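Local coordinates for phospholipase A1 (Streptomyces albidoflavus, PDB 4HYQ), which probably hydrolyses the sn-1 acyl ester of glycerophospholipids, releasing a fatty acid and a lysophospholipid, as a GDSL-like esterase of the SGNH hydrolase clan, at residues A[113-126]-A[170-184]. Residues are numbered along the deposited sequence; the frame is centred on the assembly and turned at random.
Sequences VESTLPGRLDSVYS and LLNSVISKRAADHGY
Helix 117-126, with Pro118 beside Val174, runs alongside helix 170-181 in the same general direction, the axes approaching to 10.2 Å and crossing at -38°. Where helix 99-115 ends and helix 117-131 begins, the packing is aliphatic. Val113, on helix 99-115, sets CG1 between Leu170 and CG2 of Val174, while CG1 of Val174 touches Pro118 CG and Leu121 CD1; the two branches of Val174 thus let one short side chain meet neighbours on both helices. Leu117 and Leu171 cross at about a right angle, Leu117 CD2 and Leu171 CD1 a tight 3.3 Å apart.

From Arg178 onward polar and aromatic contacts take over. Arg178 is a knob in the hole formed by Pro118, Leu121, Asp122 and Tyr125. Its chain, bent at chi2 and chi3, lays its methylenes over Pro118 and Leu121 and turns NH1 back to the syn lone pair of Asp122 OD1, 2.8 Å away. The same oxygen is met on its anti side by His182 NE2 at 2.7 Å, nearly straight at 170°, so two donors grip one carboxylate oxygen; Arg178 NH1 also makes a weak salt bridge to Asp181.

These helices cover one side of the parallel sheet in the three-layer alpha/beta/alpha fold of SGNH hydrolases, where Tyr125 and Tyr184 both touch Val139 of strand 136-140. The ring of Tyr125 turns its edge to the face of His182, planes 77° apart, and its CB lies over the centre of that imidazole, 3.5 Å from the centroid. A water lies 2.7 Å from His182 ND1, in the ring plane. Gly183, with positive phi, ends the helix in a Schellman motif and leads the chain to Tyr184, a residue long enough for its OH to donate to Tyr125 O at 2.6 Å.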
ATOM      1  N   VAL A 113       5.875  -5.369 -13.421  1.00 14.26           N
ATOM      2  CA  VAL A 113       5.155  -6.082 -12.373  1.00 15.25           C
ATOM      3  C   VAL A 113       5.190  -7.588 -12.596  1.00 17.01           C
ATOM      4  O   VAL A 113       5.358  -8.348 -11.648  1.00 16.52           O
ATOM      5  CB  VAL A 113       3.684  -5.611 -12.288  1.00 15.23           C
ATOM      6  CG1 VAL A 113       2.850  -6.598 -11.463  1.00 12.19           C
ATOM      7  CG2 VAL A 113       3.621  -4.217 -11.656  1.00 15.38           C
ATOM      8  N   GLU A 114       5.045  -8.016 -13.847  1.00 17.32           N
ATOM      9  CA  GLU A 114       5.054  -9.445 -14.160  1.00 20.97           C
ATOM     10  C   GLU A 114       6.435 -10.080 -14.165  1.00 20.84           C
ATOM     11  O   GLU A 114       6.615 -11.195 -13.675  1.00 21.76           O
ATOM     12  CB  GLU A 114       4.453  -9.702 -15.545  1.00 24.00           C
ATOM     13  CG  GLU A 114       3.010  -9.301 -15.721  1.00 31.35           C
ATOM     14  CD  GLU A 114       2.568  -9.426 -17.169  1.00 35.75           C
ATOM     15  OE1 GLU A 114       2.651 -10.546 -17.722  1.00 38.41           O
ATOM     16  OE2 GLU A 114       2.148  -8.403 -17.754  1.00 38.30           O
ATOM     17  N   SER A 115       7.411  -9.366 -14.711  1.00 19.92           N
ATOM     18  CA  SER A 115       8.751  -9.914 -14.870  1.00 20.53           C
ATOM     19  C   SER A 115       9.818  -9.619 -13.836  1.00 20.50           C
ATOM     20  O   SER A 115      10.734 -10.417 -13.649  1.00 22.82           O
ATOM     21  CB  SER A 115       9.303  -9.479 -16.223  1.00 21.53           C
ATOM     22  OG  SER A 115       9.665  -8.103 -16.180  1.00 25.74           O
ATOM     23  N   THR A 116       9.717  -8.480 -13.168  1.00 18.20           N
ATOM     24  CA  THR A 116      10.748  -8.101 -12.224  1.00 17.43           C
ATOM     25  C   THR A 116      10.329  -8.014 -10.767  1.00 15.61           C
ATOM     26  O   THR A 116      11.093  -8.372  -9.865  1.00 15.54           O
ATOM     27  CB  THR A 116      11.346  -6.756 -12.645  1.00 18.50           C
ATOM     28  OG1 THR A 116      11.756  -6.836 -14.016  1.00 21.12           O
ATOM     29  CG2 THR A 116      12.542  -6.404 -11.786  1.00 20.85           C
ATOM     30  N   LEU A 117       9.123  -7.531 -10.521  1.00 13.83           N
ATOM     31  CA  LEU A 117       8.671  -7.402  -9.152  1.00 13.89           C
ATOM     32  C   LEU A 117       8.630  -8.709  -8.348  1.00 13.66           C
ATOM     33  O   LEU A 117       8.997  -8.721  -7.179  1.00 13.66           O
ATOM     34  CB  LEU A 117       7.295  -6.739  -9.111  1.00 14.33           C
ATOM     35  CG  LEU A 117       6.765  -6.454  -7.700  1.00 13.76           C
ATOM     36  CD1 LEU A 117       7.700  -5.504  -6.953  1.00 14.26           C
ATOM     37  CD2 LEU A 117       5.370  -5.862  -7.814  1.00 14.70           C
ATOM     38  N   PRO A 118       8.193  -9.828  -8.957  1.00 13.13           N
ATOM     39  CA  PRO A 118       8.159 -11.057  -8.149  1.00 13.29           C
ATOM     40  C   PRO A 118       9.471 -11.375  -7.431  1.00 14.58           C
ATOM     41  O   PRO A 118       9.469 -11.729  -6.249  1.00 16.11           O
ATOM     42  CB  PRO A 118       7.780 -12.128  -9.169  1.00 13.69           C
ATOM     43  CG  PRO A 118       6.914 -11.381 -10.125  1.00 13.70           C
ATOM     44  CD  PRO A 118       7.693 -10.088 -10.320  1.00 12.68           C
ATOM     45  N   GLY A 119      10.587 -11.250  -8.142  1.00 14.66           N
ATOM     46  CA  GLY A 119      11.882 -11.540  -7.537  1.00 14.48           C
ATOM     47  C   GLY A 119      12.232 -10.625  -6.381  1.00 15.51           C
ATOM     48  O   GLY A 119      12.799 -11.069  -5.372  1.00 14.56           O
ATOM     49  N   ARG A 120      11.902  -9.341  -6.517  1.00 14.60           N
ATOM     50  CA  ARG A 120      12.182  -8.384  -5.455  1.00 13.98           C
ATOM     51  C   ARG A 120      11.311  -8.667  -4.246  1.00 13.27           C
ATOM     52  O   ARG A 120      11.778  -8.564  -3.116  1.00 13.29           O
ATOM     53  CB  ARG A 120      11.949  -6.958  -5.937  1.00 14.53           C
ATOM     54  CG  ARG A 120      12.808  -6.590  -7.120  1.00 13.92           C
ATOM     55  CD  ARG A 120      12.779  -5.100  -7.334  1.00 16.47           C
ATOM     56  NE  ARG A 120      13.597  -4.689  -8.466  1.00 15.28           N
ATOM     57  CZ  ARG A 120      13.671  -3.436  -8.897  1.00 17.57           C
ATOM     58  NH1 ARG A 120      12.975  -2.484  -8.280  1.00 15.77           N
ATOM     59  NH2 ARG A 120      14.428  -3.135  -9.946  1.00 17.90           N
ATOM     60  N   LEU A 121      10.044  -9.000  -4.479  1.00 12.75           N
ATOM     61  CA  LEU A 121       9.147  -9.320  -3.373  1.00 13.18           C
ATOM     62  C   LEU A 121       9.644 -10.586  -2.661  1.00 13.81           C
ATOM     63  O   LEU A 121       9.625 -10.655  -1.433  1.00 13.06           O
ATOM     64  CB  LEU A 121       7.711  -9.531  -3.871  1.00 13.80           C
ATOM     65  CG  LEU A 121       6.955  -8.309  -4.412  1.00 12.60           C
ATOM     66  CD1 LEU A 121       5.569  -8.728  -4.839  1.00 13.55           C
ATOM     67  CD2 LEU A 121       6.834  -7.243  -3.318  1.00 11.74           C
ATOM     68  N   ASP A 122      10.093 -11.589  -3.419  1.00 14.77           N
ATOM     69  CA  ASP A 122      10.603 -12.805  -2.771  1.00 17.02           C
ATOM     70  C   ASP A 122      11.773 -12.464  -1.850  1.00 17.31           C
ATOM     71  O   ASP A 122      11.877 -12.995  -0.741  1.00 18.00           O
ATOM     72  CB  ASP A 122      11.076 -13.845  -3.798  1.00 17.74           C
ATOM     73  CG  ASP A 122       9.955 -14.734  -4.294  1.00 18.95           C
ATOM     74  OD1 ASP A 122       8.989 -14.972  -3.536  1.00 21.01           O
ATOM     75  OD2 ASP A 122      10.047 -15.216  -5.447  1.00 20.74           O
ATOM     76  N   SER A 123      12.660 -11.589  -2.324  1.00 16.49           N
ATOM     77  CA  SER A 123      13.814 -11.166  -1.544  1.00 16.86           C
ATOM     78  C   SER A 123      13.382 -10.491  -0.233  1.00 16.14           C
ATOM     79  O   SER A 123      13.923 -10.775   0.839  1.00 15.98           O
ATOM     80  CB  SER A 123      14.671 -10.213  -2.385  1.00 19.38           C
ATOM     81  OG  SER A 123      15.773  -9.724  -1.646  1.00 27.16           O
ATOM     82  N   VAL A 124      12.409  -9.590  -0.307  1.00 14.33           N
ATOM     83  CA  VAL A 124      11.941  -8.921   0.899  1.00 11.91           C
ATOM     84  C   VAL A 124      11.225  -9.910   1.819  1.00 12.24           C
ATOM     85  O   VAL A 124      11.498  -9.959   3.021  1.00 11.76           O
ATOM     86  CB  VAL A 124      10.949  -7.763   0.567  1.00 12.29           C
ATOM     87  CG1 VAL A 124      10.364  -7.184   1.844  1.00 12.03           C
ATOM     88  CG2 VAL A 124      11.681  -6.676  -0.204  1.00 12.76           C
ATOM     89  N   TYR A 125      10.322 -10.710   1.249  1.00 11.45           N
ATOM     90  CA  TYR A 125       9.543 -11.652   2.055  1.00 10.85           C
ATOM     91  C   TYR A 125      10.452 -12.680   2.741  1.00 10.92           C
ATOM     92  O   TYR A 125      10.251 -13.011   3.903  1.00 11.04           O
ATOM     93  CB  TYR A 125       8.498 -12.377   1.193  1.00 10.43           C
ATOM     94  CG  TYR A 125       7.363 -11.516   0.636  1.00 11.48           C
ATOM     95  CD1 TYR A 125       7.410 -10.116   0.673  1.00 10.64           C
ATOM     96  CD2 TYR A 125       6.263 -12.114   0.018  1.00 11.93           C
ATOM     97  CE1 TYR A 125       6.380  -9.334   0.089  1.00  9.59           C
ATOM     98  CE2 TYR A 125       5.240 -11.352  -0.560  1.00 11.97           C
ATOM     99  CZ  TYR A 125       5.308  -9.969  -0.530  1.00 11.73           C
ATOM    100  OH  TYR A 125       4.329  -9.252  -1.176  1.00 11.45           O
ATOM    101  N   SER A 126      11.455 -13.172   2.031  1.00 12.07           N
ATOM    102  CA  SER A 126      12.361 -14.148   2.631  1.00 13.90           C
ATOM    103  C   SER A 126      13.193 -13.565   3.764  1.00 14.65           C
ATOM    104  O   SER A 126      13.402 -14.223   4.784  1.00 14.21           O
ATOM    105  CB  SER A 126      13.276 -14.741   1.570  1.00 14.83           C
ATOM    106  OG  SER A 126      12.534 -15.619   0.737  1.00 20.07           O
ATOM    107  N   LEU A 170      -3.278  -6.511 -11.602  1.00 13.15           N
ATOM    108  CA  LEU A 170      -2.086  -7.309 -11.877  1.00 13.33           C
ATOM    109  C   LEU A 170      -1.104  -7.244 -10.710  1.00 13.54           C
ATOM    110  O   LEU A 170      -0.515  -8.259 -10.316  1.00 13.56           O
ATOM    111  CB  LEU A 170      -1.401  -6.824 -13.162  1.00 13.62           C
ATOM    112  CG  LEU A 170      -0.126  -7.561 -13.574  1.00 13.62           C
ATOM    113  CD1 LEU A 170      -0.485  -8.976 -14.029  1.00 17.36           C
ATOM    114  CD2 LEU A 170       0.582  -6.808 -14.696  1.00 14.98           C
ATOM    115  N   LEU A 171      -0.918  -6.047 -10.156  1.00 11.99           N
ATOM    116  CA  LEU A 171      -0.011  -5.882  -9.025  1.00 10.53           C
ATOM    117  C   LEU A 171      -0.507  -6.708  -7.838  1.00 11.02           C
ATOM    118  O   LEU A 171       0.266  -7.434  -7.218  1.00 12.33           O
ATOM    119  CB  LEU A 171       0.088  -4.393  -8.626  1.00 10.03           C
ATOM    120  CG  LEU A 171       0.912  -4.009  -7.392  1.00 11.22           C
ATOM    121  CD1 LEU A 171       2.367  -4.451  -7.570  1.00 10.88           C
ATOM    122  CD2 LEU A 171       0.844  -2.477  -7.204  1.00  9.81           C
ATOM    123  N   ASN A 172      -1.799  -6.612  -7.542  1.00 10.99           N
ATOM    124  CA  ASN A 172      -2.363  -7.354  -6.414  1.00 11.99           C
ATOM    125  C   ASN A 172      -2.300  -8.857  -6.652  1.00 13.29           C
ATOM    126  O   ASN A 172      -2.153  -9.635  -5.709  1.00 13.23           O
ATOM    127  CB  ASN A 172      -3.803  -6.921  -6.154  1.00 11.69           C
ATOM    128  CG  ASN A 172      -3.882  -5.559  -5.488  1.00 13.06           C
ATOM    129  OD1 ASN A 172      -2.981  -5.176  -4.734  1.00 11.66           O
ATOM    130  ND2 ASN A 172      -4.962  -4.831  -5.746  1.00 11.49           N
ATOM    131  N   SER A 173      -2.401  -9.262  -7.911  1.00 12.49           N
ATOM    132  CA  SER A 173      -2.328 -10.686  -8.237  1.00 14.99           C
ATOM    133  C   SER A 173      -0.924 -11.206  -7.919  1.00 13.75           C
ATOM    134  O   SER A 173      -0.766 -12.264  -7.299  1.00 14.41           O
ATOM    135  CB  SER A 173      -2.657 -10.903  -9.721  1.00 16.34           C
ATOM    136  OG  SER A 173      -2.465 -12.257 -10.075  1.00 24.33           O
ATOM    137  N   VAL A 174       0.095 -10.453  -8.324  1.00 12.57           N
ATOM    138  CA  VAL A 174       1.481 -10.844  -8.074  1.00 12.45           C
ATOM    139  C   VAL A 174       1.756 -10.886  -6.575  1.00 12.31           C
ATOM    140  O   VAL A 174       2.394 -11.821  -6.070  1.00 13.54           O
ATOM    141  CB  VAL A 174       2.475  -9.861  -8.732  1.00 13.47           C
ATOM    142  CG1 VAL A 174       3.882 -10.088  -8.187  1.00 14.14           C
ATOM    143  CG2 VAL A 174       2.485 -10.066 -10.244  1.00 15.03           C
ATOM    144  N   ILE A 175       1.287  -9.871  -5.857  1.00 10.58           N
ATOM    145  CA  ILE A 175       1.499  -9.820  -4.415  1.00 11.46           C
ATOM    146  C   ILE A 175       0.797 -10.979  -3.704  1.00 11.80           C
ATOM    147  O   ILE A 175       1.388 -11.645  -2.853  1.00 12.20           O
ATOM    148  CB  ILE A 175       0.979  -8.490  -3.823  1.00 10.05           C
ATOM    149  CG1 ILE A 175       1.881  -7.344  -4.287  1.00 10.34           C
ATOM    150  CG2 ILE A 175       0.921  -8.580  -2.289  1.00 10.17           C
ATOM    151  CD1 ILE A 175       1.278  -5.943  -4.050  1.00 10.69           C
ATOM    152  N   SER A 176      -0.458 -11.225  -4.052  1.00 11.93           N
ATOM    153  CA  SER A 176      -1.201 -12.295  -3.391  1.00 13.31           C
ATOM    154  C   SER A 176      -0.532 -13.652  -3.603  1.00 14.43           C
ATOM    155  O   SER A 176      -0.447 -14.459  -2.672  1.00 13.74           O
ATOM    156  CB  SER A 176      -2.646 -12.343  -3.892  1.00 15.89           C
ATOM    157  OG  SER A 176      -2.696 -12.506  -5.301  1.00 18.30           O
ATOM    158  N   LYS A 177      -0.044 -13.891  -4.814  1.00 14.74           N
ATOM    159  CA  LYS A 177       0.616 -15.156  -5.104  1.00 16.35           C
ATOM    160  C   LYS A 177       1.932 -15.272  -4.351  1.00 16.16           C
ATOM    161  O   LYS A 177       2.242 -16.330  -3.804  1.00 15.93           O
ATOM    162  CB  LYS A 177       0.841 -15.301  -6.607  1.00 18.40           C
ATOM    163  CG  LYS A 177      -0.453 -15.495  -7.373  1.00 23.32           C
ATOM    164  CD  LYS A 177      -0.234 -15.469  -8.879  1.00 28.62           C
ATOM    165  CE  LYS A 177      -1.529 -15.774  -9.620  1.00 30.02           C
ATOM    166  NZ  LYS A 177      -1.312 -15.795 -11.092  1.00 33.88           N
ATOM    167  N   ARG A 178       2.707 -14.191  -4.308  1.00 14.52           N
ATOM    168  CA  ARG A 178       3.971 -14.249  -3.593  1.00 15.14           C
ATOM    169  C   ARG A 178       3.727 -14.448  -2.093  1.00 13.40           C
ATOM    170  O   ARG A 178       4.445 -15.203  -1.436  1.00 13.40           O
ATOM    171  CB  ARG A 178       4.784 -12.970  -3.831  1.00 16.40           C
ATOM    172  CG  ARG A 178       6.287 -13.212  -3.922  1.00 22.26           C
ATOM    173  CD  ARG A 178       6.727 -13.521  -5.368  1.00 23.34           C
ATOM    174  NE  ARG A 178       5.920 -14.562  -6.002  1.00 25.54           N
ATOM    175  CZ  ARG A 178       6.053 -15.870  -5.790  1.00 28.79           C
ATOM    176  NH1 ARG A 178       6.973 -16.334  -4.953  1.00 28.85           N
ATOM    177  NH2 ARG A 178       5.251 -16.721  -6.423  1.00 29.59           N
ATOM    178  N   ALA A 179       2.715 -13.781  -1.545  1.00 12.62           N
ATOM    179  CA  ALA A 179       2.421 -13.932  -0.124  1.00 12.35           C
ATOM    180  C   ALA A 179       2.044 -15.386   0.199  1.00 14.46           C
ATOM    181  O   ALA A 179       2.552 -15.963   1.152  1.00 12.86           O
ATOM    182  CB  ALA A 179       1.288 -12.997   0.294  1.00 13.76           C
ATOM    183  N   ALA A 180       1.167 -15.979  -0.606  1.00 14.65           N
ATOM    184  CA  ALA A 180       0.747 -17.364  -0.358  1.00 16.54           C
ATOM    185  C   ALA A 180       1.946 -18.311  -0.413  1.00 16.50           C
ATOM    186  O   ALA A 180       2.048 -19.250   0.380  1.00 16.41           O
ATOM    187  CB  ALA A 180      -0.313 -17.787  -1.382  1.00 16.43           C
ATOM    188  N   ASP A 181       2.851 -18.053  -1.348  1.00 17.20           N
ATOM    189  CA  ASP A 181       4.057 -18.855  -1.526  1.00 19.45           C
ATOM    190  C   ASP A 181       4.929 -18.891  -0.275  1.00 18.61           C
ATOM    191  O   ASP A 181       5.660 -19.861  -0.055  1.00 19.00           O
ATOM    192  CB  ASP A 181       4.879 -18.293  -2.678  1.00 23.86           C
ATOM    193  CG  ASP A 181       4.991 -19.249  -3.829  1.00 30.28           C
ATOM    194  OD1 ASP A 181       3.934 -19.728  -4.308  1.00 33.14           O
ATOM    195  OD2 ASP A 181       6.137 -19.515  -4.251  1.00 33.10           O
ATOM    196  N   HIS A 182       4.863 -17.828   0.528  1.00 15.27           N
ATOM    197  CA  HIS A 182       5.650 -17.723   1.756  1.00 14.56           C
ATOM    198  C   HIS A 182       4.817 -18.025   3.007  1.00 13.99           C
ATOM    199  O   HIS A 182       5.309 -17.887   4.124  1.00 14.40           O
ATOM    200  CB  HIS A 182       6.259 -16.312   1.881  1.00 15.01           C
ATOM    201  CG  HIS A 182       7.328 -16.009   0.873  1.00 15.90           C
ATOM    202  ND1 HIS A 182       8.670 -15.962   1.197  1.00 17.42           N
ATOM    203  CD2 HIS A 182       7.254 -15.717  -0.449  1.00 15.88           C
ATOM    204  CE1 HIS A 182       9.372 -15.657   0.121  1.00 18.17           C
ATOM    205  NE2 HIS A 182       8.535 -15.503  -0.894  1.00 18.15           N
ATOM    206  N   GLY A 183       3.557 -18.418   2.824  1.00 14.32           N
ATOM    207  CA  GLY A 183       2.710 -18.713   3.971  1.00 12.61           C
ATOM    208  C   GLY A 183       2.259 -17.466   4.708  1.00 13.31           C
ATOM    209  O   GLY A 183       1.913 -17.510   5.892  1.00 13.61           O
ATOM    210  N   TYR A 184       2.284 -16.338   4.002  1.00 12.25           N
ATOM    211  CA  TYR A 184       1.862 -15.061   4.565  1.00 11.49           C
ATOM    212  C   TYR A 184       0.401 -14.826   4.242  1.00 11.14           C
ATOM    213  O   TYR A 184      -0.102 -15.332   3.238  1.00 14.30           O
ATOM    214  CB  TYR A 184       2.661 -13.918   3.932  1.00  8.58           C
ATOM    215  CG  TYR A 184       4.135 -13.916   4.230  1.00 11.46           C
ATOM    216  CD1 TYR A 184       4.982 -13.015   3.588  1.00  9.34           C
ATOM    217  CD2 TYR A 184       4.678 -14.740   5.220  1.00 11.16           C
ATOM    218  CE1 TYR A 184       6.324 -12.926   3.928  1.00 11.70           C
ATOM    219  CE2 TYR A 184       6.020 -14.655   5.571  1.00 12.60           C
ATOM    220  CZ  TYR A 184       6.839 -13.741   4.926  1.00 13.98           C
ATOM    221  OH  TYR A 184       8.157 -13.595   5.312  1.00 15.12           O
TER
HETATM  222  O   HOH W   1       9.587 -16.387   3.737  1.00 22.95           O